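Long-range contacts in TRAP solute Binding Protein (Uncultured marine bacterium, PDB 5I7I), which binds aromatic acids such as 3-hydroxybenzoate, probably delivering them to a TRAP transporter for uptake, as a family 7 extracellular solute-binding protein: residues 24-35 / 58-69; 101-110 / 328-336. All blocks are in the same frame, centred on the assembly; numbering follows the deposited sequence.

Interaction 1 (24-35 / 58-69)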
# COMPACT_ATOMS: atom_id res chain seq x y z
N GLU A 24 -32.35 -7.85 0.36
CA GLU A 24 -31.23 -7.40 1.19
C GLU A 24 -30.08 -8.39 1.14
O GLU A 24 -30.26 -9.60 1.20
CB GLU A 24 -31.67 -7.21 2.65
CG GLU A 24 -30.56 -6.73 3.58
CD GLU A 24 -30.92 -6.87 5.05
OE1 GLU A 24 -31.71 -6.03 5.54
OE2 GLU A 24 -30.40 -7.81 5.71
N VAL A 25 -28.87 -7.86 1.04
CA VAL A 25 -27.65 -8.65 1.04
C VAL A 25 -26.69 -8.04 2.05
O VAL A 25 -26.41 -6.84 2.01
CB VAL A 25 -27.01 -8.71 -0.36
CG1 VAL A 25 -26.73 -7.33 -0.89
CG2 VAL A 25 -25.72 -9.54 -0.33
N VAL A 26 -26.18 -8.88 2.93
CA VAL A 26 -25.17 -8.50 3.90
C VAL A 26 -23.81 -8.94 3.37
O VAL A 26 -23.63 -10.11 3.00
CB VAL A 26 -25.46 -9.13 5.27
CG1 VAL A 26 -24.33 -8.79 6.25
CG2 VAL A 26 -26.79 -8.64 5.79
N LEU A 27 -22.86 -8.02 3.35
CA LEU A 27 -21.49 -8.34 2.96
C LEU A 27 -20.56 -8.09 4.13
O LEU A 27 -20.52 -6.99 4.68
CB LEU A 27 -21.04 -7.49 1.78
CG LEU A 27 -21.94 -7.60 0.55
CD1 LEU A 27 -21.50 -6.60 -0.52
CD2 LEU A 27 -21.93 -9.01 0.02
N LYS A 28 -19.78 -9.11 4.49
CA LYS A 28 -18.83 -9.02 5.59
C LYS A 28 -17.51 -8.47 5.08
O LYS A 28 -16.85 -9.11 4.25
CB LYS A 28 -18.59 -10.40 6.19
CG LYS A 28 -19.82 -11.07 6.76
CD LYS A 28 -19.56 -12.52 7.13
CE LYS A 28 -20.84 -13.25 7.44
NZ LYS A 28 -20.62 -14.73 7.53
N PHE A 29 -17.12 -7.30 5.57
CA PHE A 29 -15.84 -6.70 5.25
C PHE A 29 -14.86 -6.94 6.39
O PHE A 29 -15.18 -6.69 7.55
CB PHE A 29 -15.98 -5.20 5.03
CG PHE A 29 -14.66 -4.48 4.95
CD1 PHE A 29 -13.94 -4.40 3.76
CD2 PHE A 29 -14.10 -3.92 6.09
CE1 PHE A 29 -12.72 -3.77 3.73
CE2 PHE A 29 -12.87 -3.30 6.05
CZ PHE A 29 -12.19 -3.23 4.87
N HIS A 30 -13.65 -7.36 6.04
CA HIS A 30 -12.62 -7.65 7.04
C HIS A 30 -11.32 -6.94 6.67
O HIS A 30 -10.93 -6.92 5.51
CB HIS A 30 -12.39 -9.17 7.11
CG HIS A 30 -11.79 -9.63 8.39
ND1 HIS A 30 -11.09 -10.80 8.50
CD2 HIS A 30 -11.83 -9.10 9.64
CE1 HIS A 30 -10.71 -10.98 9.75
NE2 HIS A 30 -11.13 -9.94 10.46
N SER A 31 -10.65 -6.35 7.67
CA SER A 31 -9.34 -5.75 7.43
C SER A 31 -8.59 -5.68 8.75
O SER A 31 -9.14 -5.92 9.82
CB SER A 31 -9.49 -4.39 6.77
OG SER A 31 -8.25 -3.92 6.29
N PHE A 32 -7.31 -5.31 8.65
CA PHE A 32 -6.41 -5.33 9.81
C PHE A 32 -6.27 -4.00 10.55
O PHE A 32 -6.06 -4.04 11.77
CB PHE A 32 -5.01 -5.87 9.45
CG PHE A 32 -4.26 -5.03 8.46
CD1 PHE A 32 -3.46 -3.97 8.87
CD2 PHE A 32 -4.33 -5.31 7.12
CE1 PHE A 32 -2.79 -3.18 7.94
CE2 PHE A 32 -3.67 -4.54 6.19
CZ PHE A 32 -2.89 -3.48 6.60
N PRO A 33 -6.32 -2.83 9.92
CA PRO A 33 -6.13 -1.60 10.70
C PRO A 33 -7.28 -1.40 11.67
O PRO A 33 -8.39 -1.91 11.44
CB PRO A 33 -6.12 -0.48 9.64
CG PRO A 33 -5.80 -1.16 8.38
CD PRO A 33 -6.49 -2.49 8.49
N PRO A 34 -7.07 -0.66 12.75
CA PRO A 34 -8.19 -0.33 13.64
C PRO A 34 -9.16 0.64 12.97
O PRO A 34 -8.86 1.28 11.94
CB PRO A 34 -7.49 0.31 14.84
CG PRO A 34 -6.24 0.89 14.27
CD PRO A 34 -5.80 -0.09 13.23
N MET A 35 -10.34 0.73 13.59
CA MET A 35 -11.45 1.52 13.05
C MET A 35 -11.05 2.94 12.67
O MET A 35 -11.43 3.39 11.58
CB MET A 35 -12.58 1.45 14.09
CG MET A 35 -13.80 2.34 13.89
SD MET A 35 -15.05 2.01 15.18
CE MET A 35 -16.61 2.17 14.28
N GLU A 58 -30.29 -1.82 0.32
CA GLU A 58 -30.33 -3.26 0.12
C GLU A 58 -28.97 -3.94 0.31
O GLU A 58 -28.92 -5.06 0.83
CB GLU A 58 -30.89 -3.57 -1.27
CG GLU A 58 -32.33 -3.10 -1.43
CD GLU A 58 -32.80 -3.12 -2.87
OE1 GLU A 58 -32.10 -3.67 -3.74
OE2 GLU A 58 -33.89 -2.58 -3.14
N ILE A 59 -27.88 -3.31 -0.11
CA ILE A 59 -26.55 -3.89 0.04
C ILE A 59 -25.92 -3.29 1.28
O ILE A 59 -25.55 -2.11 1.29
CB ILE A 59 -25.66 -3.64 -1.19
CG1 ILE A 59 -26.31 -4.17 -2.47
CG2 ILE A 59 -24.30 -4.32 -0.98
CD1 ILE A 59 -25.55 -3.77 -3.75
N LYS A 60 -25.77 -4.11 2.32
CA LYS A 60 -25.31 -3.68 3.64
C LYS A 60 -23.94 -4.29 3.91
O LYS A 60 -23.82 -5.50 4.08
CB LYS A 60 -26.28 -4.18 4.71
CG LYS A 60 -27.65 -3.56 4.67
CD LYS A 60 -28.49 -4.07 5.85
CE LYS A 60 -29.76 -3.27 6.07
NZ LYS A 60 -30.71 -3.36 4.94
N VAL A 61 -22.93 -3.44 4.01
CA VAL A 61 -21.60 -3.87 4.39
C VAL A 61 -21.46 -3.77 5.90
O VAL A 61 -21.76 -2.73 6.49
CB VAL A 61 -20.54 -3.02 3.67
CG1 VAL A 61 -19.13 -3.48 4.04
CG2 VAL A 61 -20.77 -3.06 2.18
N GLU A 62 -21.04 -4.87 6.54
CA GLU A 62 -20.67 -4.90 7.95
C GLU A 62 -19.14 -4.82 8.02
O GLU A 62 -18.45 -5.68 7.48
CB GLU A 62 -21.12 -6.19 8.64
CG GLU A 62 -22.60 -6.46 8.71
CD GLU A 62 -22.94 -7.86 9.28
OE1 GLU A 62 -22.05 -8.77 9.43
OE2 GLU A 62 -24.14 -8.03 9.57
N ILE A 63 -18.63 -3.82 8.72
CA ILE A 63 -17.20 -3.53 8.71
C ILE A 63 -16.56 -4.11 9.98
O ILE A 63 -16.90 -3.68 11.09
CB ILE A 63 -16.95 -2.02 8.62
CG1 ILE A 63 -17.45 -1.50 7.28
CG2 ILE A 63 -15.48 -1.69 8.83
CD1 ILE A 63 -17.38 0.00 7.12
N TYR A 64 -15.62 -5.03 9.80
CA TYR A 64 -14.87 -5.63 10.91
C TYR A 64 -13.40 -5.25 10.81
O TYR A 64 -12.64 -5.88 10.04
CB TYR A 64 -15.04 -7.16 10.89
CG TYR A 64 -16.48 -7.58 11.05
CD1 TYR A 64 -17.02 -7.76 12.31
CD2 TYR A 64 -17.29 -7.78 9.95
CE1 TYR A 64 -18.33 -8.14 12.47
CE2 TYR A 64 -18.62 -8.15 10.10
CZ TYR A 64 -19.14 -8.32 11.37
OH TYR A 64 -20.44 -8.71 11.55
N PRO A 65 -12.97 -4.21 11.50
CA PRO A 65 -11.56 -3.79 11.49
C PRO A 65 -10.75 -4.64 12.46
O PRO A 65 -11.28 -5.52 13.14
CB PRO A 65 -11.67 -2.34 11.98
CG PRO A 65 -12.76 -2.41 12.98
CD PRO A 65 -13.77 -3.38 12.41
N ALA A 66 -9.45 -4.36 12.53
CA ALA A 66 -8.59 -4.93 13.57
C ALA A 66 -8.69 -6.46 13.64
O ALA A 66 -8.60 -7.05 14.71
CB ALA A 66 -8.86 -4.28 14.92
N MET A 67 -8.85 -7.11 12.49
CA MET A 67 -8.97 -8.57 12.40
C MET A 67 -10.05 -9.15 13.32
O MET A 67 -9.92 -10.24 13.88
CB MET A 67 -7.63 -9.27 12.62
CG MET A 67 -6.53 -8.85 11.64
SD MET A 67 -6.92 -9.02 9.88
CE MET A 67 -7.23 -10.80 9.81
N GLN A 68 -11.17 -8.43 13.43
CA GLN A 68 -12.26 -8.80 14.32
C GLN A 68 -13.05 -10.03 13.88
O GLN A 68 -13.97 -10.42 14.61
CB GLN A 68 -13.23 -7.63 14.46
CG GLN A 68 -12.86 -6.63 15.50
CD GLN A 68 -13.85 -5.47 15.53
OE1 GLN A 68 -14.98 -5.59 15.03
NE2 GLN A 68 -13.44 -4.37 16.12
N LEU A 69 -12.75 -10.63 12.74
CA LEU A 69 -13.31 -11.93 12.38
C LEU A 69 -12.28 -13.05 12.47
O LEU A 69 -12.58 -14.19 12.10
CB LEU A 69 -13.97 -11.88 11.00
CG LEU A 69 -15.19 -10.95 10.91
CD1 LEU A 69 -15.71 -10.88 9.49
CD2 LEU A 69 -16.32 -11.40 11.84

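Interaction 2 (101-110 / 328-336)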
# COMPACT_ATOMS: atom_id res chain seq x y z
N HIS A 101 3.10 -9.76 -10.32
CA HIS A 101 3.10 -8.60 -11.20
C HIS A 101 3.14 -7.31 -10.40
O HIS A 101 3.77 -6.33 -10.82
CB HIS A 101 1.87 -8.58 -12.10
CG HIS A 101 1.87 -9.62 -13.17
ND1 HIS A 101 1.48 -10.92 -12.94
CD2 HIS A 101 2.13 -9.54 -14.50
CE1 HIS A 101 1.57 -11.61 -14.07
NE2 HIS A 101 1.94 -10.79 -15.04
N LEU A 102 2.45 -7.29 -9.27
CA LEU A 102 2.30 -6.05 -8.52
C LEU A 102 3.62 -5.60 -7.90
O LEU A 102 3.75 -4.41 -7.55
CB LEU A 102 1.21 -6.20 -7.46
CG LEU A 102 -0.17 -6.57 -8.02
CD1 LEU A 102 -1.21 -6.59 -6.89
CD2 LEU A 102 -0.61 -5.68 -9.14
N GLU A 103 4.57 -6.51 -7.72
CA GLU A 103 5.88 -6.16 -7.19
C GLU A 103 6.56 -5.07 -8.01
O GLU A 103 7.39 -4.33 -7.48
CB GLU A 103 6.78 -7.41 -7.18
CG GLU A 103 6.30 -8.52 -6.27
CD GLU A 103 7.15 -9.77 -6.35
OE1 GLU A 103 8.26 -9.67 -6.91
OE2 GLU A 103 6.69 -10.84 -5.88
N ALA A 104 6.26 -4.98 -9.30
CA ALA A 104 6.94 -3.99 -10.12
C ALA A 104 6.67 -2.59 -9.61
O ALA A 104 7.53 -1.71 -9.71
CB ALA A 104 6.51 -4.09 -11.59
N PHE A 105 5.49 -2.37 -9.06
CA PHE A 105 5.13 -1.06 -8.55
C PHE A 105 5.78 -0.74 -7.23
O PHE A 105 5.74 0.42 -6.80
CB PHE A 105 3.61 -0.93 -8.46
CG PHE A 105 2.97 -0.54 -9.75
CD1 PHE A 105 2.68 -1.49 -10.72
CD2 PHE A 105 2.69 0.79 -10.02
CE1 PHE A 105 2.09 -1.11 -11.93
CE2 PHE A 105 2.11 1.16 -11.23
CZ PHE A 105 1.81 0.22 -12.17
N GLU A 106 6.41 -1.72 -6.60
CA GLU A 106 7.12 -1.53 -5.34
C GLU A 106 8.59 -1.18 -5.52
O GLU A 106 9.28 -0.99 -4.53
CB GLU A 106 7.04 -2.81 -4.51
CG GLU A 106 5.66 -3.19 -4.08
CD GLU A 106 5.69 -4.33 -3.13
OE1 GLU A 106 5.70 -5.50 -3.59
OE2 GLU A 106 5.75 -4.06 -1.91
N LEU A 107 9.09 -1.13 -6.75
CA LEU A 107 10.51 -0.95 -6.97
C LEU A 107 10.94 0.47 -6.63
O LEU A 107 10.13 1.39 -6.58
CB LEU A 107 10.87 -1.34 -8.40
CG LEU A 107 10.66 -2.82 -8.72
CD1 LEU A 107 10.91 -3.09 -10.19
CD2 LEU A 107 11.59 -3.68 -7.87
N PRO A 108 12.23 0.66 -6.36
CA PRO A 108 12.70 1.95 -5.84
C PRO A 108 12.36 3.08 -6.80
O PRO A 108 12.57 2.99 -8.01
CB PRO A 108 14.21 1.74 -5.70
CG PRO A 108 14.34 0.23 -5.42
CD PRO A 108 13.31 -0.36 -6.32
N PHE A 109 11.85 4.16 -6.24
CA PHE A 109 11.64 5.39 -6.99
C PHE A 109 10.66 5.25 -8.14
O PHE A 109 10.66 6.06 -9.06
CB PHE A 109 12.98 6.02 -7.39
CG PHE A 109 13.81 6.39 -6.20
CD1 PHE A 109 13.52 7.52 -5.47
CD2 PHE A 109 14.80 5.55 -5.75
CE1 PHE A 109 14.24 7.83 -4.35
CE2 PHE A 109 15.53 5.86 -4.61
CZ PHE A 109 15.24 7.00 -3.92
N MET A 110 9.75 4.25 -8.05
CA MET A 110 8.66 4.13 -9.01
C MET A 110 7.54 5.16 -8.83
O MET A 110 6.99 5.62 -9.85
CB MET A 110 8.04 2.74 -8.96
CG MET A 110 8.89 1.73 -9.64
SD MET A 110 8.95 1.93 -11.44
CE MET A 110 7.33 1.37 -11.86
N LEU A 328 7.14 -5.50 -18.02
CA LEU A 328 6.28 -5.06 -16.92
C LEU A 328 6.78 -3.76 -16.31
O LEU A 328 5.97 -2.88 -15.99
CB LEU A 328 6.17 -6.16 -15.86
CG LEU A 328 5.48 -7.42 -16.35
CD1 LEU A 328 5.53 -8.49 -15.26
CD2 LEU A 328 4.07 -7.14 -16.79
N VAL A 329 8.09 -3.63 -16.11
CA VAL A 329 8.63 -2.39 -15.54
C VAL A 329 8.36 -1.22 -16.46
O VAL A 329 7.93 -0.15 -16.01
CB VAL A 329 10.13 -2.57 -15.24
CG1 VAL A 329 10.77 -1.23 -14.86
CG2 VAL A 329 10.31 -3.57 -14.11
N LYS A 330 8.58 -1.40 -17.76
CA LYS A 330 8.28 -0.34 -18.73
C LYS A 330 6.81 0.03 -18.68
O LYS A 330 6.46 1.21 -18.68
CB LYS A 330 8.66 -0.78 -20.15
CG LYS A 330 8.13 0.18 -21.22
CD LYS A 330 8.61 -0.13 -22.62
CE LYS A 330 7.76 0.62 -23.66
NZ LYS A 330 7.88 2.10 -23.54
N THR A 331 5.93 -0.98 -18.67
CA THR A 331 4.49 -0.72 -18.64
C THR A 331 4.12 0.07 -17.39
O THR A 331 3.39 1.07 -17.45
CB THR A 331 3.74 -2.05 -18.66
OG1 THR A 331 4.06 -2.76 -19.86
CG2 THR A 331 2.23 -1.83 -18.62
N ALA A 332 4.63 -0.36 -16.24
CA ALA A 332 4.34 0.35 -15.00
C ALA A 332 4.81 1.80 -15.08
O ALA A 332 4.06 2.72 -14.74
CB ALA A 332 4.99 -0.36 -13.82
N LYS A 333 6.05 2.03 -15.53
CA LYS A 333 6.56 3.40 -15.63
C LYS A 333 5.72 4.23 -16.59
O LYS A 333 5.41 5.40 -16.31
CB LYS A 333 8.01 3.38 -16.10
CG LYS A 333 8.99 2.89 -15.06
CD LYS A 333 10.30 2.41 -15.69
CE LYS A 333 11.10 3.53 -16.32
NZ LYS A 333 11.73 4.39 -15.29
N ASP A 334 5.37 3.66 -17.74
CA ASP A 334 4.59 4.42 -18.71
C ASP A 334 3.20 4.74 -18.17
O ASP A 334 2.67 5.82 -18.43
CB ASP A 334 4.49 3.62 -20.02
CG ASP A 334 5.80 3.54 -20.77
OD1 ASP A 334 6.72 4.33 -20.44
OD2 ASP A 334 5.94 2.70 -21.68
N LEU A 335 2.57 3.81 -17.45
CA LEU A 335 1.23 4.07 -16.92
C LEU A 335 1.27 5.13 -15.84
O LEU A 335 0.37 5.98 -15.76
CB LEU A 335 0.58 2.79 -16.39
CG LEU A 335 0.16 1.78 -17.46
CD1 LEU A 335 -0.23 0.46 -16.79
CD2 LEU A 335 -0.96 2.30 -18.34
N ILE A 336 2.30 5.12 -15.00
CA ILE A 336 2.44 6.15 -13.98
C ILE A 336 2.55 7.52 -14.64
O ILE A 336 1.88 8.48 -14.23
CB ILE A 336 3.64 5.85 -13.07
CG1 ILE A 336 3.34 4.60 -12.24
CG2 ILE A 336 3.98 7.02 -12.16
CD1 ILE A 336 4.53 4.01 -11.54

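Interaction 1 (24-35 / 58-69)
V25 to H30 run beside I59 to Y64 as a parallel ladder, the two strand axes inclined at 26° and 4.6 Å apart at their closest approach. The donors alternate between the two strands: V25 N to E58 O, K60 N to V25 O, L27 N to K60 O, E62 N to L27 O, F29 N to E62 O, Y64 N to F29 O and S31 N to Y64 O. Past the strands the loops stay joined, with M67 N giving a bond to S31 O and A66 N bonding P33 O.

Apolar contacts gather on the face carrying V25, L27, F29, I59, V61 and I63. V25 CG1 lies 3.6 Å from I59 CG1, and L27 CD1 comes equally near I59 CG2. F29 sets its CB against V61 CG1 (3.7 Å) while its ring meets I63 CG2 obliquely; helix 38-54 covers this face through V44 and V51.

The other face, with V26, K28, H30, K60, E62 and Y64, is mostly polar and aromatic. At its N-terminal end K60 NZ forms a salt bridge with E24 OE1 (2.9 Å), arriving from above the carboxylate plane, and also bonds G57 O. With CG anti to the backbone N (chi1 -158°), the H30 ring extends toward the loop after the second strand. L69 CB sits over one face, 3.6 Å from the centroid, as a CH-pi contact; M67 SD covers the opposite face at 4.5 Å. H30 ND1 is hydrogen-bonded to Q79, which fixes the ring's rotation. Y64 OH donates to E62 OE1 (2.7 Å).

Two parallel neighbours linked through helix 38-54 constitute a beta-alpha-beta unit, here at the edge of the five-stranded mixed sheet, with strand 59-64 outermost and F32 following strand 25-31 into contact with bound 3-hydroxybenzoate.

Interaction 2 (101-110 / 328-336)
The F105 ring carries the A332 methyl over one face: CB lies 3.9 Å from the centroid and 26° off the ring normal, displaced toward the rim, a CH-pi contact. I336 CD1 meets the same ring obliquely, 3.8 Å from F105 CE2, and Y124 of helix 114-126 packs edge-to-face with it. The H101 ring is likewise approached obliquely, L328 CD1 standing 3.6 Å from H101 CD2, while H101 ND1 bonds D132. This is a buried loop-on-helix contact: the connection between strand 87-91 and helix 114-126, including a type II beta turn from L107 to M110, lies against helix 325-339 near the C-terminus. L328, A332 and I336, spaced four residues apart, present one side of that helix. Replacing F105 by an alanine would probably open a gap beside A332 CB and I336 CD1 and deprive Y124 of its ring partner. L107 crosses V329 at about a right angle, its CD1 4.0 Å from V329 CG2. M110 folds back through chi2 -70° and chi3 -72°, which carries its CE to 3.5 Å from A332 CB. The M110 backbone also takes part, its O lying 3.4 Å from I336 CD1.

How the interactions relate
Interaction 1 closes before interaction 2 opens along the chain, and the two lie on opposite sides of its centre, about 31 Å between centres and about 12 Å between nearest atoms, without touching. Strand 87-91 relates them: it pairs with strand 25-31 in the five-stranded mixed sheet, and the chain leaving it leads into 101-110. Interaction 1 thus joins neighbours at the sheet edge, whereas interaction 2 brings in helix 325-339, more than 200 residues later. The strand between them supplies W89 and V91 to the 3-hydroxybenzoate pocket. F32 of interaction 1 touches this ligand, while the F105 side chain of interaction 2 remains about 14 Å away.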